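Local atomic coordinates of glycosyltransferase (Streptomyces viridochromogenes, PDB entry 2IV3), a protein that binds UDP and probably transfers a sugar from a nucleotide-activated donor to an acceptor, as a GT-B glycosyltransferase. Residues N10-V15 with G71-I76; P146-R151 with W319-I324; V85-D90 with G104-S109. All blocks are in the same frame, centred on the assembly; numbering follows the deposited sequence.

Contact 1: N10-V15 with G71-I76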
loop_
_atom_site.group_PDB
_atom_site.type_symbol
_atom_site.label_atom_id
_atom_site.label_comp_id
_atom_site.label_asym_id
_atom_site.label_seq_id
_atom_site.Cartn_x
_atom_site.Cartn_y
_atom_site.Cartn_z
ATOM N N ASN A 10 -10.335 15.202 -1.144
ATOM C CA ASN A 10 -8.926 14.932 -1.119
ATOM C C ASN A 10 -8.811 13.628 -0.361
ATOM O O ASN A 10 -9.811 13.145 0.171
ATOM C CB ASN A 10 -8.238 16.047 -0.325
ATOM C CG ASN A 10 -6.759 15.846 -0.187
ATOM O OD1 ASN A 10 -6.082 15.502 -1.150
ATOM N ND2 ASN A 10 -6.237 16.069 1.010
ATOM N N ILE A 11 -7.602 13.069 -0.327
ATOM C CA ILE A 11 -7.249 11.977 0.527
ATOM C C ILE A 11 -6.960 12.528 1.910
ATOM O O ILE A 11 -5.940 13.226 2.108
ATOM C CB ILE A 11 -6.035 11.153 -0.048
ATOM C CG1 ILE A 11 -5.810 9.878 0.788
ATOM C CG2 ILE A 11 -4.781 11.999 -0.212
ATOM C CD1 ILE A 11 -4.785 8.942 0.246
ATOM N N PRO A 12 -7.848 12.211 2.890
ATOM C CA PRO A 12 -7.635 12.717 4.240
ATOM C C PRO A 12 -6.470 12.053 5.000
ATOM O O PRO A 12 -6.534 10.887 5.379
ATOM C CB PRO A 12 -8.986 12.478 4.937
ATOM C CG PRO A 12 -9.816 11.687 4.015
ATOM C CD PRO A 12 -9.063 11.373 2.793
ATOM N N LEU A 13 -5.441 12.845 5.262
ATOM C CA LEU A 13 -4.201 12.358 5.860
ATOM C C LEU A 13 -3.640 13.409 6.799
ATOM O O LEU A 13 -3.601 14.592 6.482
ATOM C CB LEU A 13 -3.134 12.036 4.784
ATOM C CG LEU A 13 -3.408 11.005 3.674
ATOM C CD1 LEU A 13 -2.299 11.107 2.641
ATOM C CD2 LEU A 13 -3.528 9.576 4.187
ATOM N N ARG A 14 -3.198 12.961 7.959
ATOM C CA ARG A 14 -2.589 13.874 8.905
ATOM C C ARG A 14 -1.140 14.060 8.518
ATOM O O ARG A 14 -0.509 13.167 7.902
ATOM C CB ARG A 14 -2.685 13.343 10.326
ATOM C CG ARG A 14 -4.072 12.936 10.730
ATOM C CD ARG A 14 -4.689 13.980 11.641
ATOM N NE ARG A 14 -5.905 13.497 12.288
ATOM C CZ ARG A 14 -6.748 14.259 12.981
ATOM N NH1 ARG A 14 -6.542 15.564 13.129
ATOM N NH2 ARG A 14 -7.822 13.709 13.518
ATOM N N VAL A 15 -0.626 15.236 8.871
ATOM C CA VAL A 15 0.788 15.522 8.835
ATOM C C VAL A 15 1.427 14.565 9.832
ATOM O O VAL A 15 0.911 14.411 10.954
ATOM C CB VAL A 15 1.017 16.963 9.260
ATOM C CG1 VAL A 15 2.490 17.221 9.536
ATOM C CG2 VAL A 15 0.463 17.888 8.198
ATOM N N GLY A 71 -12.062 16.783 7.922
ATOM C CA GLY A 71 -10.964 15.905 7.516
ATOM C C GLY A 71 -11.180 14.430 7.793
ATOM O O GLY A 71 -10.974 13.632 6.917
ATOM N N GLU A 72 -11.572 14.062 9.018
ATOM C CA GLU A 72 -11.958 12.679 9.350
ATOM C C GLU A 72 -13.039 12.164 8.416
ATOM O O GLU A 72 -14.045 12.841 8.216
ATOM C CB GLU A 72 -12.557 12.577 10.764
ATOM C CG GLU A 72 -11.644 13.015 11.887
ATOM C CD GLU A 72 -10.607 11.970 12.233
ATOM O OE1 GLU A 72 -10.450 10.999 11.451
ATOM O OE2 GLU A 72 -9.959 12.142 13.294
ATOM N N PRO A 73 -12.871 10.936 7.901
ATOM C CA PRO A 73 -13.870 10.319 7.025
ATOM C C PRO A 73 -15.321 10.366 7.542
ATOM O O PRO A 73 -16.236 10.616 6.751
ATOM C CB PRO A 73 -13.366 8.874 6.913
ATOM C CG PRO A 73 -11.883 9.035 6.984
ATOM C CD PRO A 73 -11.719 10.032 8.110
ATOM N N GLU A 74 -15.535 10.106 8.832
ATOM C CA GLU A 74 -16.862 10.269 9.450
ATOM C C GLU A 74 -17.331 11.724 9.293
ATOM O O GLU A 74 -18.469 11.959 8.875
ATOM C CB GLU A 74 -16.866 9.834 10.940
ATOM C CG GLU A 74 -15.471 9.950 11.632
ATOM C CD GLU A 74 -15.509 10.032 13.162
ATOM O OE1 GLU A 74 -16.389 9.374 13.786
ATOM O OE2 GLU A 74 -14.640 10.748 13.747
ATOM N N GLU A 75 -16.436 12.675 9.603
ATOM C CA GLU A 75 -16.697 14.109 9.457
ATOM C C GLU A 75 -17.055 14.482 8.009
ATOM O O GLU A 75 -18.019 15.221 7.780
ATOM C CB GLU A 75 -15.503 14.958 9.963
ATOM C CG GLU A 75 -15.211 14.925 11.468
ATOM C CD GLU A 75 -13.915 15.698 11.892
ATOM O OE1 GLU A 75 -13.834 16.097 13.091
ATOM O OE2 GLU A 75 -12.970 15.898 11.061
ATOM N N ILE A 76 -16.286 13.959 7.045
ATOM C CA ILE A 76 -16.542 14.161 5.608
ATOM C C ILE A 76 -17.867 13.596 5.134
ATOM O O ILE A 76 -18.610 14.262 4.394
ATOM C CB ILE A 76 -15.444 13.547 4.709
ATOM C CG1 ILE A 76 -14.092 14.223 4.945
ATOM C CG2 ILE A 76 -15.848 13.630 3.195
ATOM C CD1 ILE A 76 -13.022 13.523 4.254
#

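Contact 2: P146-R151 with W319-I324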
loop_
_atom_site.group_PDB
_atom_site.type_symbol
_atom_site.label_atom_id
_atom_site.label_comp_id
_atom_site.label_asym_id
_atom_site.label_seq_id
_atom_site.Cartn_x
_atom_site.Cartn_y
_atom_site.Cartn_z
ATOM N N PRO A 146 -3.982 16.668 -14.353
ATOM C CA PRO A 146 -3.930 18.067 -14.795
ATOM C C PRO A 146 -2.761 18.839 -14.184
ATOM O O PRO A 146 -2.299 18.499 -13.096
ATOM C CB PRO A 146 -5.246 18.639 -14.282
ATOM C CG PRO A 146 -5.593 17.840 -13.114
ATOM C CD PRO A 146 -5.028 16.456 -13.334
ATOM N N VAL A 147 -2.298 19.860 -14.903
ATOM C CA VAL A 147 -1.251 20.759 -14.427
ATOM C C VAL A 147 -1.598 22.224 -14.688
ATOM O O VAL A 147 -1.948 22.651 -15.783
ATOM C CB VAL A 147 0.153 20.344 -14.919
ATOM C CG1 VAL A 147 0.338 20.609 -16.383
ATOM C CG2 VAL A 147 1.249 21.004 -14.058
ATOM N N ASP A 148 -1.564 23.005 -13.627
ATOM C CA ASP A 148 -1.817 24.406 -13.754
ATOM C C ASP A 148 -0.460 25.063 -13.823
ATOM O O ASP A 148 0.298 25.031 -12.846
ATOM C CB ASP A 148 -2.624 24.912 -12.569
ATOM C CG ASP A 148 -3.065 26.326 -12.748
ATOM O OD1 ASP A 148 -2.695 26.984 -13.726
ATOM O OD2 ASP A 148 -3.809 26.792 -11.911
ATOM N N PRO A 149 -0.143 25.650 -14.994
ATOM C CA PRO A 149 1.142 26.268 -15.249
ATOM C C PRO A 149 1.419 27.403 -14.268
ATOM O O PRO A 149 2.565 27.651 -13.919
ATOM C CB PRO A 149 0.987 26.809 -16.677
ATOM C CG PRO A 149 -0.162 26.066 -17.276
ATOM C CD PRO A 149 -1.049 25.718 -16.161
ATOM N N ALA A 150 0.352 28.068 -13.818
ATOM C CA ALA A 150 0.423 29.205 -12.888
ATOM C C ALA A 150 0.950 28.785 -11.529
ATOM O O ALA A 150 1.315 29.617 -10.741
ATOM C CB ALA A 150 -0.967 29.861 -12.747
ATOM N N ARG A 151 0.937 27.475 -11.271
ATOM C CA ARG A 151 1.468 26.863 -10.045
ATOM C C ARG A 151 2.984 26.606 -10.038
ATOM O O ARG A 151 3.539 26.189 -9.019
ATOM C CB ARG A 151 0.766 25.532 -9.797
ATOM C CG ARG A 151 -0.716 25.640 -9.382
ATOM C CD ARG A 151 -0.859 26.106 -7.961
ATOM N NE ARG A 151 -2.241 25.984 -7.529
ATOM C CZ ARG A 151 -2.681 26.237 -6.290
ATOM N NH1 ARG A 151 -1.844 26.640 -5.326
ATOM N NH2 ARG A 151 -3.973 26.095 -6.026
ATOM N N TRP A 319 -2.289 18.197 -20.726
ATOM C CA TRP A 319 -2.562 18.057 -19.297
ATOM C C TRP A 319 -2.920 19.414 -18.681
ATOM O O TRP A 319 -2.964 19.568 -17.478
ATOM C CB TRP A 319 -1.340 17.437 -18.583
ATOM C CG TRP A 319 -0.749 16.230 -19.284
ATOM C CD1 TRP A 319 -1.436 15.183 -19.857
ATOM C CD2 TRP A 319 0.639 15.934 -19.454
ATOM N NE1 TRP A 319 -0.562 14.289 -20.388
ATOM C CE2 TRP A 319 0.719 14.720 -20.154
ATOM C CE3 TRP A 319 1.823 16.593 -19.096
ATOM C CZ2 TRP A 319 1.936 14.141 -20.512
ATOM C CZ3 TRP A 319 3.055 16.017 -19.459
ATOM C CH2 TRP A 319 3.095 14.798 -20.154
ATOM N N GLY A 320 -3.145 20.406 -19.527
ATOM C CA GLY A 320 -3.636 21.694 -19.085
ATOM C C GLY A 320 -4.822 21.642 -18.134
ATOM O O GLY A 320 -5.905 21.122 -18.436
ATOM N N HIS A 321 -4.628 22.231 -16.974
ATOM C CA HIS A 321 -5.647 22.150 -15.962
ATOM C C HIS A 321 -7.031 22.532 -16.481
ATOM O O HIS A 321 -8.030 21.945 -16.046
ATOM C CB HIS A 321 -5.238 22.997 -14.763
ATOM C CG HIS A 321 -5.306 24.463 -15.020
ATOM N ND1 HIS A 321 -4.697 25.051 -16.105
ATOM C CD2 HIS A 321 -5.911 25.462 -14.329
ATOM C CE1 HIS A 321 -4.916 26.355 -16.064
ATOM N NE2 HIS A 321 -5.656 26.628 -14.999
ATOM N N VAL A 322 -7.120 23.533 -17.360
ATOM C CA VAL A 322 -8.411 23.936 -17.891
ATOM C C VAL A 322 -8.949 22.852 -18.788
ATOM O O VAL A 322 -10.098 22.482 -18.697
ATOM C CB VAL A 322 -8.341 25.235 -18.741
ATOM C CG1 VAL A 322 -9.507 25.258 -19.789
ATOM C CG2 VAL A 322 -8.429 26.440 -17.869
ATOM N N THR A 323 -8.109 22.364 -19.686
ATOM C CA THR A 323 -8.536 21.367 -20.666
ATOM C C THR A 323 -8.905 20.060 -19.955
ATOM O O THR A 323 -9.856 19.391 -20.311
ATOM C CB THR A 323 -7.439 21.111 -21.732
ATOM O OG1 THR A 323 -7.738 19.884 -22.400
ATOM C CG2 THR A 323 -6.073 20.930 -21.073
ATOM N N ILE A 324 -8.151 19.723 -18.924
ATOM C CA ILE A 324 -8.453 18.544 -18.141
ATOM C C ILE A 324 -9.681 18.696 -17.211
ATOM O O ILE A 324 -10.452 17.745 -17.051
ATOM C CB ILE A 324 -7.217 18.106 -17.401
ATOM C CG1 ILE A 324 -6.229 17.480 -18.437
ATOM C CG2 ILE A 324 -7.593 17.262 -16.128
ATOM C CD1 ILE A 324 -6.079 15.994 -18.411
#

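Contact 3: V85-D90 with G104-S109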
loop_
_atom_site.group_PDB
_atom_site.type_symbol
_atom_site.label_atom_id
_atom_site.label_comp_id
_atom_site.label_asym_id
_atom_site.label_seq_id
_atom_site.Cartn_x
_atom_site.Cartn_y
_atom_site.Cartn_z
ATOM N N VAL A 85 -24.758 19.932 -3.137
ATOM C CA VAL A 85 -23.882 19.961 -4.308
ATOM C C VAL A 85 -24.430 19.061 -5.416
ATOM O O VAL A 85 -25.228 18.137 -5.163
ATOM C CB VAL A 85 -22.415 19.627 -3.972
ATOM C CG1 VAL A 85 -21.882 20.537 -2.900
ATOM C CG2 VAL A 85 -22.226 18.134 -3.587
ATOM N N ASP A 86 -24.010 19.344 -6.645
ATOM C CA ASP A 86 -24.420 18.586 -7.790
ATOM C C ASP A 86 -23.564 17.353 -7.866
ATOM O O ASP A 86 -24.038 16.296 -8.267
ATOM C CB ASP A 86 -24.186 19.407 -9.056
ATOM C CG ASP A 86 -24.930 20.701 -9.049
ATOM O OD1 ASP A 86 -26.157 20.610 -9.096
ATOM O OD2 ASP A 86 -24.292 21.794 -8.968
ATOM N N VAL A 87 -22.281 17.501 -7.491
ATOM C CA VAL A 87 -21.296 16.460 -7.736
ATOM C C VAL A 87 -20.382 16.252 -6.561
ATOM O O VAL A 87 -19.803 17.221 -6.009
ATOM C CB VAL A 87 -20.355 16.738 -8.968
ATOM C CG1 VAL A 87 -19.834 15.394 -9.527
ATOM C CG2 VAL A 87 -21.031 17.510 -10.045
ATOM N N VAL A 88 -20.252 14.972 -6.206
ATOM C CA VAL A 88 -19.209 14.502 -5.330
ATOM C C VAL A 88 -18.104 13.834 -6.170
ATOM O O VAL A 88 -18.354 12.840 -6.894
ATOM C CB VAL A 88 -19.750 13.533 -4.270
ATOM C CG1 VAL A 88 -18.591 13.039 -3.333
ATOM C CG2 VAL A 88 -20.898 14.181 -3.459
ATOM N N HIS A 89 -16.898 14.392 -6.085
ATOM C CA HIS A 89 -15.775 13.840 -6.835
ATOM C C HIS A 89 -14.713 13.277 -5.874
ATOM O O HIS A 89 -13.936 14.070 -5.232
ATOM C CB HIS A 89 -15.186 14.902 -7.806
ATOM C CG HIS A 89 -14.109 14.388 -8.720
ATOM N ND1 HIS A 89 -13.691 15.083 -9.841
ATOM C CD2 HIS A 89 -13.355 13.265 -8.667
ATOM C CE1 HIS A 89 -12.736 14.401 -10.441
ATOM N NE2 HIS A 89 -12.516 13.289 -9.750
ATOM N N ASP A 90 -14.662 11.960 -5.746
ATOM C CA ASP A 90 -13.726 11.338 -4.833
ATOM C C ASP A 90 -12.342 11.123 -5.411
ATOM O O ASP A 90 -12.190 10.484 -6.422
ATOM C CB ASP A 90 -14.262 10.045 -4.215
ATOM C CG ASP A 90 -13.388 9.556 -3.062
ATOM O OD1 ASP A 90 -12.977 10.380 -2.255
ATOM O OD2 ASP A 90 -13.090 8.373 -2.969
ATOM N N GLY A 104 -30.036 12.773 -6.366
ATOM C CA GLY A 104 -29.648 13.607 -7.498
ATOM C C GLY A 104 -28.292 14.280 -7.337
ATOM O O GLY A 104 -27.991 15.210 -8.104
ATOM N N THR A 105 -27.510 13.884 -6.325
ATOM C CA THR A 105 -26.088 14.205 -6.314
ATOM C C THR A 105 -25.339 13.097 -7.052
ATOM O O THR A 105 -25.516 11.903 -6.755
ATOM C CB THR A 105 -25.485 14.330 -4.911
ATOM O OG1 THR A 105 -26.159 15.337 -4.181
ATOM C CG2 THR A 105 -24.007 14.752 -5.016
ATOM N N ALA A 106 -24.511 13.502 -8.008
ATOM C CA ALA A 106 -23.767 12.573 -8.846
ATOM C C ALA A 106 -22.484 12.130 -8.161
ATOM O O ALA A 106 -21.847 12.926 -7.450
ATOM C CB ALA A 106 -23.473 13.198 -10.187
ATOM N N PHE A 107 -22.123 10.862 -8.349
ATOM C CA PHE A 107 -20.870 10.328 -7.805
ATOM C C PHE A 107 -19.795 9.976 -8.849
ATOM O O PHE A 107 -20.040 9.240 -9.788
ATOM C CB PHE A 107 -21.124 9.124 -6.888
ATOM C CG PHE A 107 -19.867 8.668 -6.153
ATOM C CD1 PHE A 107 -19.399 9.376 -5.035
ATOM C CD2 PHE A 107 -19.112 7.580 -6.621
ATOM C CE1 PHE A 107 -18.225 8.969 -4.376
ATOM C CE2 PHE A 107 -17.931 7.169 -5.938
ATOM C CZ PHE A 107 -17.502 7.863 -4.837
ATOM N N ILE A 108 -18.607 10.520 -8.701
ATOM C CA ILE A 108 -17.494 10.253 -9.624
ATOM C C ILE A 108 -16.233 10.196 -8.749
ATOM O O ILE A 108 -16.158 10.912 -7.758
ATOM C CB ILE A 108 -17.377 11.343 -10.743
ATOM C CG1 ILE A 108 -16.237 11.013 -11.735
ATOM C CG2 ILE A 108 -17.193 12.747 -10.165
ATOM C CD1 ILE A 108 -16.359 11.682 -13.113
ATOM N N SER A 109 -15.279 9.330 -9.117
ATOM C CA SER A 109 -13.960 9.278 -8.467
ATOM C C SER A 109 -12.882 9.448 -9.511
ATOM O O SER A 109 -13.085 9.079 -10.659
ATOM C CB SER A 109 -13.717 7.934 -7.745
ATOM O OG SER A 109 -14.851 7.553 -7.031
#

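Contact 1: N10-V15 with G71-I76
A small apolar and ionic contact joins Pro12 and Arg14, in the loop that leaves strand 5-9, to the N-terminal end of helix 73-82. Pro12 supplies the apolar part. Its CG meets Ile76 CD1 at 3.7 Å, with the ring of Pro73 at the margin, while its CB rests against the carbonyl oxygen of Gly71 (CB to O 3.0 Å). A compact ring suits this place, where it can nestle between a turn of backbone and a helix side chain. In this N-terminal Rossmann-like domain of the GT-B fold, the loop thus lies against the start of the helix leading to strand 87-90. Glu72 is the N-cap of that helix, Pro73 takes the first turn, which its missing N-H favours, and Glu75 OE2, from the residue three places on, accepts the Glu72 N-H at 3.1 Å. Glu72 starts out from the helix away from Arg14, but a bend at chi2 (-78°) swings its carboxylate back. Arg14 NH2 reaches OE2 of Glu72 at 2.7 Å in a salt bridge whose hydrogen bond is weak. With the planes of the two groups 81° apart, NH2 and OE2 are the atoms that meet, near the guanidinium plane at its edge, and no two-pronged pairing forms. Arg14 NH1 bonds Asp19 O. Thr243 OG1 of the second subunit donates to Pro12 O.

Contact 2: P146-R151 with W319-I324
His321 and Asp148 meet flat to flat: the carboxylate lies over one face of the imidazole, the two planes only 11° apart, with Asp148 OD1 3.2 Å from His321 NE2. That pair is a stack, not a hydrogen bond, since OD1 sits above the ring. Asp148 CB adds a CH-pi contact over the same face, and Val322 CG2 lies over the opposite one. His321 reaches this place because its CG stands between the backbone N and the carbonyl carbon (chi1 71°), the crowded position, which turns the ring toward the loop. Asp148 is steadied by an Asx turn, its OD1 accepting from Ala150 N at 3.2 Å as the 3-10 turn 149-151 begins.

Behind the side chains, a single beta bridge joins Val147 to Gly320. Val147 N donates to Trp319 O at 2.7 Å, and Val147 O receives His321 N at 3.0 Å, giving a partner to an N-H of the helix's first turn just after the N-cap, Gly320. Beside the bridge, Pro146 CB presses tightly on Ile324 CG2, 3.3 Å away, a rigid ring against a branched side chain.

Farther out, Val147 packs on Ser259 and Val263 of helix 256-263, which carries the UDP-binding Thr256 and Glu260; the Val147 side chain is about 9 Å from the bound UDP. Helix 32-45 closes the polar side. There Glu45 bonds His321 NE2, and Asp41, salt-bridged to Arg151, comes close to Asp148. The carboxylates of Asp148, Glu45 and Asp41 would tend to favour a cationic imidazole, though Arg151 offsets part of that charge.

Contact 3: V85-D90 with G104-S109
A chi1 of -174° carries the His89 ring out opposite its main-chain nitrogen and toward Ile108, whose CG2 makes a CH-pi contact over the ring face, 4.2 Å from its centroid. These residues lie on neighbouring strands of the six-stranded parallel sheet in the Rossmann-like N-terminal domain of the GT-B fold. Strands 87-90 and 106-109 run 18° from parallel and pair residue for residue, Val87 with Ala106 through Asp90 with Ser109. Four backbone bonds tie the segments, from Ala106 N to Asp86 O (2.8 Å) to Asp90 N with Ile108 O (2.7 Å).

One face carries Val87, His89, Ala106 and Ile108, and helix 321-336 lies over it: Tyr332 and Leu335 touch Ile108, and Leu336 touches Ala106. Ala106, small, and Val87 and Ile108, beta-branched, suit a sheet face packed under a helix. The buried His89 ring is satisfied by Ser110 at NE2 and Tyr332 at ND1. On the other face, Val88 CG2 meets Thr105 CG2 at 3.5 Å, and Ile96 and Leu101 of the connecting loop touch the valine. Asp90 is held through its carboxylate by Ser92 and Gly94, while its CB lies 4.0 Å from Phe107 CZ.

Along the chain the order is contact 1, contact 3, contact 2. Contacts 1 and 3 belong to the N-terminal parallel sheet and its connections: helix 73-82, entered in contact 1, leads to strand 87-90 of contact 3, which lies next to strand 5-9 in the sheet. Their centres are about 17 Å apart, their nearest atoms about 5 Å. Contact 2 lies about 25 Å from contact 1 and about 21 Å from contact 3, centre to centre, and touches both helix 32-45 and helix 256-263. Helix 321-336 begins there and runs on over the sheet at contact 3, so the C-terminal part of the chain returns to the N-terminal domain, as is usual in GT-B enzymes.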